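Local coordinates for putative uncharacterized protein (Bacillus anthracis, PDB 3LNO), which is of unknown function but probably takes part in iron-sulfur cluster assembly, at residues A8-L13 against V38-N43; E18-P23 against S65-V70; N44-T49 against P76-I81; I48-T53 against V83-N88. All coordinates share one frame; numbering follows the deposited sequence.

Interaction 1: A8-L13 against V38-N43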
loop_
_atom_site.group_PDB
_atom_site.type_symbol
_atom_site.label_atom_id
_atom_site.label_comp_id
_atom_site.label_asym_id
_atom_site.label_seq_id
_atom_site.Cartn_x
_atom_site.Cartn_y
_atom_site.Cartn_z
ATOM N N ALA A 8 3.976 12.196 -10.053
ATOM C CA ALA A 8 3.706 11.171 -11.038
ATOM C C ALA A 8 4.381 9.858 -10.609
ATOM O O ALA A 8 3.847 8.776 -10.835
ATOM C CB ALA A 8 4.171 11.613 -12.444
ATOM N N PHE A 9 5.543 9.960 -9.964
ATOM C CA PHE A 9 6.240 8.769 -9.486
ATOM C C PHE A 9 5.442 8.133 -8.349
ATOM O O PHE A 9 5.303 6.920 -8.273
ATOM C CB PHE A 9 7.676 9.097 -9.044
ATOM C CG PHE A 9 8.511 7.871 -8.735
ATOM C CD1 PHE A 9 8.577 6.822 -9.644
ATOM C CD2 PHE A 9 9.225 7.771 -7.539
ATOM C CE1 PHE A 9 9.339 5.688 -9.373
ATOM C CE2 PHE A 9 9.993 6.653 -7.265
ATOM C CZ PHE A 9 10.045 5.594 -8.185
ATOM N N GLU A 10 4.924 8.972 -7.464
ATOM C CA GLU A 10 4.106 8.518 -6.353
ATOM C C GLU A 10 2.885 7.792 -6.856
ATOM O O GLU A 10 2.465 6.785 -6.289
ATOM C CB GLU A 10 3.696 9.716 -5.481
ATOM C CG GLU A 10 4.916 10.330 -4.831
ATOM C CD GLU A 10 4.657 11.712 -4.267
ATOM O OE1 GLU A 10 3.614 12.334 -4.594
ATOM O OE2 GLU A 10 5.538 12.184 -3.527
ATOM N N ASN A 11 2.313 8.315 -7.928
ATOM C CA ASN A 11 1.119 7.706 -8.461
ATOM C C ASN A 11 1.483 6.324 -9.037
ATOM O O ASN A 11 0.773 5.336 -8.842
ATOM C CB ASN A 11 0.521 8.621 -9.530
ATOM C CG ASN A 11 -0.765 8.086 -10.077
ATOM O OD1 ASN A 11 -1.716 7.871 -9.338
ATOM N ND2 ASN A 11 -0.794 7.831 -11.381
ATOM N N LYS A 12 2.600 6.259 -9.748
ATOM C CA LYS A 12 3.053 4.986 -10.305
ATOM C C LYS A 12 3.326 3.970 -9.193
ATOM O O LYS A 12 2.916 2.812 -9.270
ATOM C CB LYS A 12 4.319 5.207 -11.134
ATOM C CG LYS A 12 4.893 3.914 -11.706
ATOM C CD LYS A 12 6.188 4.201 -12.447
ATOM C CE LYS A 12 6.488 3.111 -13.479
ATOM N NZ LYS A 12 7.817 3.324 -14.157
ATOM N N LEU A 13 3.990 4.405 -8.130
ATOM C CA LEU A 13 4.241 3.502 -7.014
ATOM C C LEU A 13 2.935 2.999 -6.425
ATOM O O LEU A 13 2.811 1.820 -6.085
ATOM C CB LEU A 13 5.077 4.173 -5.923
ATOM C CG LEU A 13 6.537 4.530 -6.227
ATOM C CD1 LEU A 13 7.118 5.312 -5.049
ATOM C CD2 LEU A 13 7.351 3.289 -6.448
ATOM N N VAL A 38 1.811 7.810 -0.011
ATOM C CA VAL A 38 3.052 7.433 -0.662
ATOM C C VAL A 38 3.764 8.727 -0.996
ATOM O O VAL A 38 3.186 9.595 -1.656
ATOM C CB VAL A 38 2.763 6.654 -1.977
ATOM C CG1 VAL A 38 4.055 6.338 -2.718
ATOM C CG2 VAL A 38 1.973 5.383 -1.683
ATOM N N THR A 39 5.005 8.892 -0.551
ATOM C CA THR A 39 5.735 10.076 -0.951
ATOM C C THR A 39 7.110 9.684 -1.478
ATOM O O THR A 39 7.719 8.729 -1.007
ATOM C CB THR A 39 5.917 11.063 0.193
ATOM O OG1 THR A 39 6.802 10.483 1.148
ATOM C CG2 THR A 39 4.573 11.396 0.871
ATOM N N ALA A 40 7.612 10.439 -2.451
ATOM C CA ALA A 40 8.899 10.119 -3.057
ATOM C C ALA A 40 9.692 11.400 -3.143
ATOM O O ALA A 40 9.138 12.446 -3.488
ATOM C CB ALA A 40 8.691 9.552 -4.452
ATOM N N ASP A 41 10.985 11.334 -2.867
ATOM C CA ASP A 41 11.804 12.536 -2.953
ATOM C C ASP A 41 12.432 12.673 -4.336
ATOM O O ASP A 41 12.124 11.895 -5.248
ATOM C CB ASP A 41 12.843 12.618 -1.817
ATOM C CG ASP A 41 13.976 11.601 -1.947
ATOM O OD1 ASP A 41 14.072 10.871 -2.955
ATOM O OD2 ASP A 41 14.790 11.527 -1.002
ATOM N N GLU A 42 13.315 13.658 -4.482
ATOM C CA GLU A 42 13.899 13.987 -5.776
ATOM C C GLU A 42 14.808 12.873 -6.271
ATOM O O GLU A 42 15.133 12.811 -7.460
ATOM C CB GLU A 42 14.682 15.311 -5.708
ATOM C CG GLU A 42 16.007 15.233 -4.954
ATOM C CD GLU A 42 16.907 16.436 -5.221
ATOM O OE1 GLU A 42 16.401 17.578 -5.184
ATOM O OE2 GLU A 42 18.119 16.242 -5.472
ATOM N N ASN A 43 15.222 12.000 -5.354
ATOM C CA ASN A 43 16.072 10.860 -5.710
ATOM C C ASN A 43 15.336 9.516 -5.772
ATOM O O ASN A 43 15.967 8.457 -5.709
ATOM C CB ASN A 43 17.255 10.765 -4.744
ATOM C CG ASN A 43 18.181 11.968 -4.854
ATOM O OD1 ASN A 43 18.658 12.287 -5.941
ATOM N ND2 ASN A 43 18.415 12.648 -3.742
#
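Phe-9 meets Ala-40 at the edge of its ring, where CD2 lies 3.6 Å from CB of Ala-40, close to the ring plane. Its CG stands anti to the backbone N (chi1 -171°), which turns the ring along the helix so that CG of Leu-13, one turn on, sits over the ring centre. The rest of the ring reaches Val-75, Glu-77 and Val-78. Glu-10 follows and supplies the polar part of the contact. Its extended side chain passes the carbonyl of Val-38, CG coming 3.7 Å from Val-38 O, and its OE2 accepts the N-H of Ala-40 at 2.9 Å through the lone pair turned away from OE1. Strand 35-40 is an outermost strand of the mixed three-stranded sheet, and Thr-39 pairs with Val-47 of its neighbour; the next N-H along faces the helix instead, and a carboxylate rather than a further strand takes it. In this alpha/beta fold helix 3-16 packs over the sheet face that carries Val-38 and Ala-40, its segment 8-13 running at 135° to strand 38-40. At Leu-13 the contact is apolar again: CB and CD1 both lie 4.0 Å from CG1 of Val-38, while the leucine also touches Ala-46 on the adjoining strand.

Interaction 2: E18-P23 against S65-V70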
loop_
_atom_site.group_PDB
_atom_site.type_symbol
_atom_site.label_atom_id
_atom_site.label_comp_id
_atom_site.label_asym_id
_atom_site.label_seq_id
_atom_site.Cartn_x
_atom_site.Cartn_y
_atom_site.Cartn_z
ATOM N N GLU A 18 -1.189 -2.417 -6.018
ATOM C CA GLU A 18 -2.323 -3.324 -6.259
ATOM C C GLU A 18 -1.893 -4.764 -6.411
ATOM O O GLU A 18 -2.739 -5.659 -6.406
ATOM C CB GLU A 18 -3.110 -2.945 -7.505
ATOM C CG GLU A 18 -3.867 -1.666 -7.329
ATOM C CD GLU A 18 -4.627 -1.283 -8.564
ATOM O OE1 GLU A 18 -4.022 -1.228 -9.662
ATOM O OE2 GLU A 18 -5.840 -1.037 -8.423
ATOM N N ALA A 19 -0.597 -5.003 -6.574
ATOM C CA ALA A 19 -0.107 -6.378 -6.682
ATOM C C ALA A 19 0.233 -6.958 -5.327
ATOM O O ALA A 19 0.748 -8.069 -5.253
ATOM C CB ALA A 19 1.108 -6.444 -7.598
ATOM N N VAL A 20 -0.001 -6.201 -4.253
ATOM C CA VAL A 20 0.253 -6.706 -2.883
ATOM C C VAL A 20 -1.087 -7.087 -2.248
ATOM O O VAL A 20 -1.954 -6.232 -2.043
ATOM C CB VAL A 20 0.924 -5.622 -1.991
ATOM C CG1 VAL A 20 1.079 -6.122 -0.562
ATOM C CG2 VAL A 20 2.278 -5.133 -2.590
ATOM N N ILE A 21 -1.270 -8.370 -1.957
ATOM C CA ILE A 21 -2.545 -8.878 -1.461
ATOM C C ILE A 21 -2.548 -9.059 0.059
ATOM O O ILE A 21 -1.575 -9.554 0.628
ATOM C CB ILE A 21 -2.871 -10.250 -2.111
ATOM C CG1 ILE A 21 -2.538 -10.232 -3.611
ATOM C CG2 ILE A 21 -4.334 -10.603 -1.933
ATOM C CD1 ILE A 21 -3.218 -9.103 -4.353
ATOM N N ASP A 22 -3.637 -8.679 0.726
ATOM C CA ASP A 22 -3.838 -9.145 2.109
ATOM C C ASP A 22 -4.340 -10.591 2.078
ATOM O O ASP A 22 -5.470 -10.835 1.683
ATOM C CB ASP A 22 -4.829 -8.260 2.870
ATOM C CG ASP A 22 -5.061 -8.740 4.318
ATOM O OD1 ASP A 22 -5.681 -8.006 5.110
ATOM O OD2 ASP A 22 -4.604 -9.843 4.676
ATOM N N PRO A 23 -3.501 -11.554 2.495
ATOM C CA PRO A 23 -3.857 -12.963 2.296
ATOM C C PRO A 23 -5.173 -13.371 2.973
ATOM O O PRO A 23 -5.927 -14.172 2.424
ATOM C CB PRO A 23 -2.677 -13.722 2.912
ATOM C CG PRO A 23 -1.554 -12.745 2.935
ATOM C CD PRO A 23 -2.190 -11.395 3.150
ATOM N N SER A 65 7.207 -6.992 3.665
ATOM C CA SER A 65 8.224 -7.502 2.739
ATOM C C SER A 65 7.666 -7.625 1.306
ATOM O O SER A 65 8.382 -7.409 0.324
ATOM C CB SER A 65 8.875 -8.820 3.225
ATOM O OG SER A 65 7.904 -9.756 3.634
ATOM N N ASP A 66 6.379 -7.945 1.187
ATOM C CA ASP A 66 5.740 -7.984 -0.126
ATOM C C ASP A 66 5.723 -6.595 -0.801
ATOM O O ASP A 66 5.967 -6.469 -2.004
ATOM C CB ASP A 66 4.331 -8.533 -0.000
ATOM C CG ASP A 66 4.155 -9.827 -0.742
ATOM O OD1 ASP A 66 4.833 -10.818 -0.377
ATOM O OD2 ASP A 66 3.342 -9.849 -1.700
ATOM N N VAL A 67 5.480 -5.550 -0.016
ATOM C CA VAL A 67 5.594 -4.190 -0.526
ATOM C C VAL A 67 6.994 -3.936 -1.097
ATOM O O VAL A 67 7.139 -3.467 -2.227
ATOM C CB VAL A 67 5.244 -3.119 0.563
ATOM C CG1 VAL A 67 5.656 -1.751 0.108
ATOM C CG2 VAL A 67 3.745 -3.094 0.854
ATOM N N LYS A 68 8.038 -4.282 -0.345
ATOM C CA LYS A 68 9.397 -4.041 -0.839
ATOM C C LYS A 68 9.727 -4.858 -2.078
ATOM O O LYS A 68 10.283 -4.350 -3.038
ATOM C CB LYS A 68 10.432 -4.275 0.258
ATOM C CG LYS A 68 10.213 -3.355 1.453
ATOM C CD LYS A 68 11.346 -3.486 2.457
ATOM C CE LYS A 68 11.412 -2.270 3.385
ATOM N NZ LYS A 68 12.674 -2.319 4.165
ATOM N N LYS A 69 9.368 -6.123 -2.074
ATOM C CA LYS A 69 9.601 -6.944 -3.251
ATOM C C LYS A 69 8.837 -6.409 -4.458
ATOM O O LYS A 69 9.387 -6.301 -5.573
ATOM C CB LYS A 69 9.179 -8.383 -2.972
ATOM C CG LYS A 69 9.354 -9.309 -4.170
ATOM C CD LYS A 69 9.380 -10.796 -3.767
ATOM C CE LYS A 69 7.983 -11.345 -3.456
ATOM N NZ LYS A 69 7.984 -12.842 -3.297
ATOM N N VAL A 70 7.565 -6.075 -4.265
ATOM C CA VAL A 70 6.760 -5.701 -5.426
ATOM C C VAL A 70 7.309 -4.406 -6.022
ATOM O O VAL A 70 7.523 -4.299 -7.228
ATOM C CB VAL A 70 5.265 -5.568 -5.079
ATOM C CG1 VAL A 70 4.558 -4.604 -6.070
ATOM C CG2 VAL A 70 4.605 -6.951 -5.076
HETATM O O HOH W 1 0.867 -10.314 -2.135
#
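Val-20 lays its CG2 methyl against one flank of helix 60-74, 3.9 Å from CG2 of Val-70 and 4.0 Å from CA of Val-67. The same methyl lies 4.0 Å from the carbonyl O of Asp-66, so it rests on helix backbone as well as on side chains. The other branch, CG1, stands anti to the backbone N (chi1 176°) and is carried toward the preceding turn, where it passes CB of Asp-66 at 4.1 Å. Beside this pair, Ala-19 adds its CB at 4.2 Å from CG1 of Val-70, extending the apolar strip outward to an exposed residue. Polar chemistry enters through a water, which accepts from the backbone N of Ile-21 and donates to OD2 of Asp-66 at 2.6 Å. The carboxylate therefore reaches the main chain of 18-23 without touching it directly. Val-67 also meets Leu-17 and Ile-29, and Ile-29 touches Val-20 as well. Asp-66 and Val-70 lie one turn apart, with Val-67 next to Asp-66. Their helix, 60-74, is the crossover of the beta-alpha-beta unit that joins strands 46-50 and 81-85, and residues 18-23, which follow helix 3-16 in the chain, pack on it.

Interaction 3: N44-T49 against P76-I81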
loop_
_atom_site.group_PDB
_atom_site.type_symbol
_atom_site.label_atom_id
_atom_site.label_comp_id
_atom_site.label_asym_id
_atom_site.label_seq_id
_atom_site.Cartn_x
_atom_site.Cartn_y
_atom_site.Cartn_z
ATOM N N ASN A 44 14.008 9.564 -5.846
ATOM C CA ASN A 44 13.196 8.345 -5.984
ATOM C C ASN A 44 13.234 7.428 -4.764
ATOM O O ASN A 44 12.910 6.241 -4.844
ATOM C CB ASN A 44 13.562 7.568 -7.258
ATOM C CG ASN A 44 12.903 8.146 -8.511
ATOM O OD1 ASN A 44 12.314 9.220 -8.473
ATOM N ND2 ASN A 44 12.977 7.413 -9.616
ATOM N N ASN A 45 13.630 7.989 -3.635
ATOM C CA ASN A 45 13.479 7.334 -2.350
ATOM C C ASN A 45 12.038 7.474 -1.906
ATOM O O ASN A 45 11.509 8.592 -1.842
ATOM C CB ASN A 45 14.377 8.028 -1.342
ATOM C CG ASN A 45 15.835 7.866 -1.673
ATOM O OD1 ASN A 45 16.291 6.769 -2.033
ATOM N ND2 ASN A 45 16.585 8.947 -1.540
ATOM N N ALA A 46 11.421 6.351 -1.566
ATOM C CA ALA A 46 9.991 6.300 -1.322
ATOM C C ALA A 46 9.663 5.921 0.126
ATOM O O ALA A 46 10.338 5.065 0.731
ATOM C CB ALA A 46 9.346 5.313 -2.295
ATOM N N VAL A 47 8.639 6.578 0.669
ATOM C CA VAL A 47 8.092 6.278 1.988
ATOM C C VAL A 47 6.603 5.906 1.823
ATOM O O VAL A 47 5.795 6.727 1.398
ATOM C CB VAL A 47 8.174 7.467 2.955
ATOM C CG1 VAL A 47 7.592 7.054 4.321
ATOM C CG2 VAL A 47 9.655 8.002 3.121
ATOM N N ILE A 48 6.278 4.654 2.114
ATOM C CA ILE A 48 4.897 4.180 2.078
ATOM C C ILE A 48 4.379 4.111 3.516
ATOM O O ILE A 48 4.920 3.382 4.329
ATOM C CB ILE A 48 4.807 2.770 1.443
ATOM C CG1 ILE A 48 5.173 2.826 -0.046
ATOM C CG2 ILE A 48 3.372 2.222 1.537
ATOM C CD1 ILE A 48 6.568 2.667 -0.280
ATOM N N THR A 49 3.317 4.840 3.812
ATOM C CA THR A 49 2.700 4.826 5.146
ATOM C C THR A 49 1.394 4.047 5.048
ATOM O O THR A 49 0.504 4.376 4.250
ATOM C CB THR A 49 2.366 6.289 5.576
ATOM O OG1 THR A 49 3.557 7.076 5.508
ATOM C CG2 THR A 49 1.787 6.368 6.994
ATOM N N PRO A 76 11.658 -0.642 -10.872
ATOM C CA PRO A 76 13.108 -0.746 -10.623
ATOM C C PRO A 76 13.791 0.598 -10.426
ATOM O O PRO A 76 14.851 0.647 -9.819
ATOM C CB PRO A 76 13.641 -1.427 -11.893
ATOM C CG PRO A 76 12.531 -1.171 -12.959
ATOM C CD PRO A 76 11.265 -1.259 -12.152
ATOM N N GLU A 77 13.203 1.679 -10.925
ATOM C CA GLU A 77 13.813 2.985 -10.734
ATOM C C GLU A 77 13.586 3.559 -9.324
ATOM O O GLU A 77 14.107 4.636 -8.998
ATOM C CB GLU A 77 13.382 3.991 -11.827
ATOM C CG GLU A 77 11.933 4.528 -11.732
ATOM C CD GLU A 77 10.898 3.588 -12.350
ATOM O OE1 GLU A 77 11.129 2.353 -12.345
ATOM O OE2 GLU A 77 9.845 4.087 -12.830
ATOM N N VAL A 78 12.816 2.862 -8.486
ATOM C CA VAL A 78 12.698 3.312 -7.100
ATOM C C VAL A 78 14.042 3.065 -6.381
ATOM O O VAL A 78 14.733 2.089 -6.677
ATOM C CB VAL A 78 11.541 2.606 -6.327
ATOM C CG1 VAL A 78 11.884 1.162 -6.010
ATOM C CG2 VAL A 78 11.241 3.334 -5.033
ATOM N N ASN A 79 14.421 3.953 -5.464
ATOM C CA ASN A 79 15.618 3.708 -4.658
ATOM C C ASN A 79 15.279 3.215 -3.278
ATOM O O ASN A 79 14.920 2.049 -3.133
ATOM C CB ASN A 79 16.578 4.889 -4.686
ATOM C CG ASN A 79 17.243 5.006 -6.043
ATOM O OD1 ASN A 79 17.657 3.993 -6.615
ATOM N ND2 ASN A 79 17.272 6.209 -6.604
ATOM N N GLU A 80 15.330 4.068 -2.270
ATOM C CA GLU A 80 14.942 3.575 -0.963
ATOM C C GLU A 80 13.466 3.245 -0.889
ATOM O O GLU A 80 12.614 3.956 -1.434
ATOM C CB GLU A 80 15.288 4.568 0.128
ATOM C CG GLU A 80 15.309 3.946 1.526
ATOM C CD GLU A 80 15.594 5.002 2.581
ATOM O OE1 GLU A 80 15.873 6.161 2.185
ATOM O OE2 GLU A 80 15.540 4.692 3.793
ATOM N N ILE A 81 13.157 2.153 -0.216
ATOM C CA ILE A 81 11.772 1.885 0.118
ATOM C C ILE A 81 11.589 1.737 1.613
ATOM O O ILE A 81 12.024 0.746 2.201
ATOM C CB ILE A 81 11.262 0.604 -0.505
ATOM C CG1 ILE A 81 11.539 0.606 -2.002
ATOM C CG2 ILE A 81 9.769 0.471 -0.175
ATOM C CD1 ILE A 81 11.357 -0.709 -2.655
#
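Asn-44 and Asn-45 meet residues 77-80 just where a parallel strand pair begins, the pair joined by the crossover of the beta-alpha-beta unit formed by strand 46-50, helix 60-74 and strand 81-85. Before the strands are fully formed, both backbone and side-chain groups join the two segments. The carbonyl O of Asn-44 accepts the N-H of Asn-79 at 2.8 Å in a nearly straight bond (172° at the hydrogen), although the donor stands above the carbonyl plane. From the other end of the same residue, ND2 donates to the backbone O of Glu-77 at 3.1 Å, and that acceptor lies close to the plane of the amide. Asn-45 behaves differently. Its OD1 receives the N-H of Glu-80 at 2.9 Å on an in-plane lone pair, so a side-chain amide takes the place of a backbone acceptor. True strand pairing starts with the next bond, from Ala-46 N to Glu-80 O at 2.7 Å. Ala-46 O makes a CA-H...O contact with CA of Ile-81, and the backbone of Ala-46 is hydrogen-bonded on to Glu-82; the nearby Glu-80 O is a second acceptor and makes no bond with Ala-46 O. The outer polar ends have partners too: the carboxylate of Glu-77 forms a salt bridge with Lys-12, and ND2 of Asn-79 bonds to the carbonyl of Asn-43. Among the apolar groups, CG2 of Val-78 packs against CB of Ala-46, and CD1 of Ile-48 lies 3.9 Å from CG2 of Ile-81, the two isoleucines side by side and pointing the same way.

Interaction 4: I48-T53 against V83-N88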
loop_
_atom_site.group_PDB
_atom_site.type_symbol
_atom_site.label_atom_id
_atom_site.label_comp_id
_atom_site.label_asym_id
_atom_site.label_seq_id
_atom_site.Cartn_x
_atom_site.Cartn_y
_atom_site.Cartn_z
ATOM N N ILE A 48 6.278 4.654 2.114
ATOM C CA ILE A 48 4.897 4.180 2.078
ATOM C C ILE A 48 4.379 4.111 3.516
ATOM O O ILE A 48 4.920 3.382 4.329
ATOM C CB ILE A 48 4.807 2.770 1.443
ATOM C CG1 ILE A 48 5.173 2.826 -0.046
ATOM C CG2 ILE A 48 3.372 2.222 1.537
ATOM C CD1 ILE A 48 6.568 2.667 -0.280
ATOM N N THR A 49 3.317 4.840 3.812
ATOM C CA THR A 49 2.700 4.826 5.146
ATOM C C THR A 49 1.394 4.047 5.048
ATOM O O THR A 49 0.504 4.376 4.250
ATOM C CB THR A 49 2.366 6.289 5.576
ATOM O OG1 THR A 49 3.557 7.076 5.508
ATOM C CG2 THR A 49 1.787 6.368 6.994
HETATM N N MSE A 50 1.271 3.007 5.850
HETATM C CA MSE A 50 0.094 2.174 5.765
HETATM C C MSE A 50 -0.290 1.655 7.138
HETATM O O MSE A 50 0.456 1.813 8.119
HETATM C CB MSE A 50 0.357 1.009 4.810
HETATM C CG MSE A 50 1.386 0.015 5.336
HETATM SE SE MSE A 50 1.701 -1.403 3.998
HETATM C CE MSE A 50 -0.094 -2.194 3.874
ATOM N N THR A 51 -1.471 1.058 7.213
ATOM C CA THR A 51 -1.896 0.397 8.443
ATOM C C THR A 51 -2.282 -1.052 8.132
ATOM O O THR A 51 -2.079 -1.509 7.014
ATOM C CB THR A 51 -3.039 1.153 9.102
ATOM O OG1 THR A 51 -3.220 0.642 10.424
ATOM C CG2 THR A 51 -4.339 0.984 8.306
HETATM N N MSE A 52 -2.784 -1.792 9.117
HETATM C CA MSE A 52 -3.276 -3.154 8.883
HETATM C C MSE A 52 -4.748 -3.189 9.248
HETATM O O MSE A 52 -5.271 -2.221 9.807
HETATM C CB MSE A 52 -2.525 -4.147 9.751
HETATM C CG MSE A 52 -1.031 -4.145 9.488
HETATM SE SE MSE A 52 -0.717 -5.015 7.783
HETATM C CE MSE A 52 0.799 -3.904 7.228
ATOM N N THR A 53 -5.428 -4.290 8.957
ATOM C CA THR A 53 -6.846 -4.360 9.305
ATOM C C THR A 53 -7.115 -4.353 10.818
ATOM O O THR A 53 -8.200 -3.982 11.250
ATOM C CB THR A 53 -7.539 -5.558 8.655
ATOM O OG1 THR A 53 -6.866 -6.768 9.034
ATOM C CG2 THR A 53 -7.498 -5.419 7.163
ATOM N N VAL A 83 8.720 1.408 4.652
ATOM C CA VAL A 83 7.308 1.163 4.929
ATOM C C VAL A 83 7.057 1.500 6.373
ATOM O O VAL A 83 7.613 0.848 7.266
ATOM C CB VAL A 83 6.882 -0.290 4.660
ATOM C CG1 VAL A 83 5.389 -0.441 4.861
ATOM C CG2 VAL A 83 7.243 -0.705 3.240
ATOM N N ASN A 84 6.259 2.538 6.620
ATOM C CA ASN A 84 5.943 2.862 8.013
ATOM C C ASN A 84 4.537 2.415 8.303
ATOM O O ASN A 84 3.582 2.888 7.676
ATOM C CB ASN A 84 6.092 4.348 8.317
ATOM C CG ASN A 84 7.542 4.821 8.253
ATOM O OD1 ASN A 84 8.481 4.076 8.568
ATOM N ND2 ASN A 84 7.728 6.072 7.848
ATOM N N VAL A 85 4.412 1.491 9.240
ATOM C CA VAL A 85 3.104 0.971 9.615
ATOM C C VAL A 85 2.544 1.796 10.795
ATOM O O VAL A 85 3.161 1.867 11.864
ATOM C CB VAL A 85 3.237 -0.476 10.006
ATOM C CG1 VAL A 85 1.934 -1.000 10.527
ATOM C CG2 VAL A 85 3.754 -1.306 8.802
ATOM N N VAL A 86 1.397 2.444 10.599
ATOM C CA VAL A 86 0.852 3.294 11.652
ATOM C C VAL A 86 -0.505 2.765 12.076
ATOM O O VAL A 86 -1.046 1.867 11.442
ATOM C CB VAL A 86 0.791 4.790 11.231
ATOM C CG1 VAL A 86 2.192 5.282 10.858
ATOM C CG2 VAL A 86 -0.179 5.002 10.084
ATOM N N TRP A 87 -1.027 3.293 13.175
ATOM C CA TRP A 87 -2.271 2.810 13.747
ATOM C C TRP A 87 -3.260 3.965 13.907
ATOM O O TRP A 87 -4.361 3.797 14.440
ATOM C CB TRP A 87 -1.983 2.115 15.084
ATOM C CG TRP A 87 -1.019 1.005 14.866
ATOM C CD1 TRP A 87 0.292 0.963 15.246
ATOM C CD2 TRP A 87 -1.271 -0.210 14.139
ATOM N NE1 TRP A 87 0.861 -0.209 14.816
ATOM C CE2 TRP A 87 -0.076 -0.948 14.139
ATOM C CE3 TRP A 87 -2.393 -0.742 13.492
ATOM C CZ2 TRP A 87 0.035 -2.187 13.509
ATOM C CZ3 TRP A 87 -2.285 -1.975 12.877
ATOM C CH2 TRP A 87 -1.078 -2.678 12.879
ATOM N N ASN A 88 -2.862 5.137 13.420
ATOM C CA ASN A 88 -3.692 6.324 13.544
ATOM C C ASN A 88 -3.705 7.122 12.265
ATOM O O ASN A 88 -2.641 7.462 11.748
ATOM C CB ASN A 88 -3.143 7.216 14.650
ATOM C CG ASN A 88 -3.999 7.205 15.867
ATOM O OD1 ASN A 88 -5.143 7.675 15.841
ATOM N ND2 ASN A 88 -3.468 6.657 16.953
HETATM O O HOH W 2 5.272 7.630 7.724
#
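The parallel strand pair of a beta-alpha-beta unit is held here by Asn-84, whose backbone N donates to Ile-48 O at 2.8 Å and whose O accepts from the N of selenomethionine Met-50 at 2.9 Å. The ladder continues with Val-86 N bonding to Met-50 O at 2.7 Å, nearly along the C=O axis. On one face of the sheet, the selenium of Met-50 lies 3.9 Å from CG1 of Val-83; helix 60-74, the crossover between the two strands, packs on this side through Ile-63 and Val-67. Thr-49 and Asn-84 sit on the other face, where a water joins OG1 of Thr-49 to ND2 of Asn-84, and CG2 of Thr-49 touches CG2 of Val-86. Farther along, a side chain joins in: a chi1 of -168° sets OG1 of Thr-51 beside its own carbonyl carbon and facing the neighbouring segment, where it donates to Val-86 O at 2.7 Å. Trp-87 starts away from the neighbour, but the end of its indole comes back to Thr-51 and Met-52. Its CH2 comes 3.7 Å from CG of selenomethionine Met-52, approached obliquely, while CG1 of Val-85 lies above one indole face, displaced toward the rim.

Interactions 3 and 4 draw on the same strand, 46-50, and share Ile-48 and Thr-49: the former opens the parallel pairing with side-chain amides among the hydrogen bonds, the latter continues it with a mainly backbone ladder, joined by one threonine hydroxyl. Interaction 1 sets helix 3-16 against strand 35-40, an outermost strand on the other side of 46-50, and meets interaction 3 through Lys-12 with Glu-77 and Phe-9 with Asn-44. Interaction 2 has no direct hydrogen bond between its segments and relies on valine packing, yet its helix supplies Val-67 to Val-83 and Met-50 of interaction 4. All four are partly buried: 2 lies closest to the chain's centre, while 1 and 3 sit farther out.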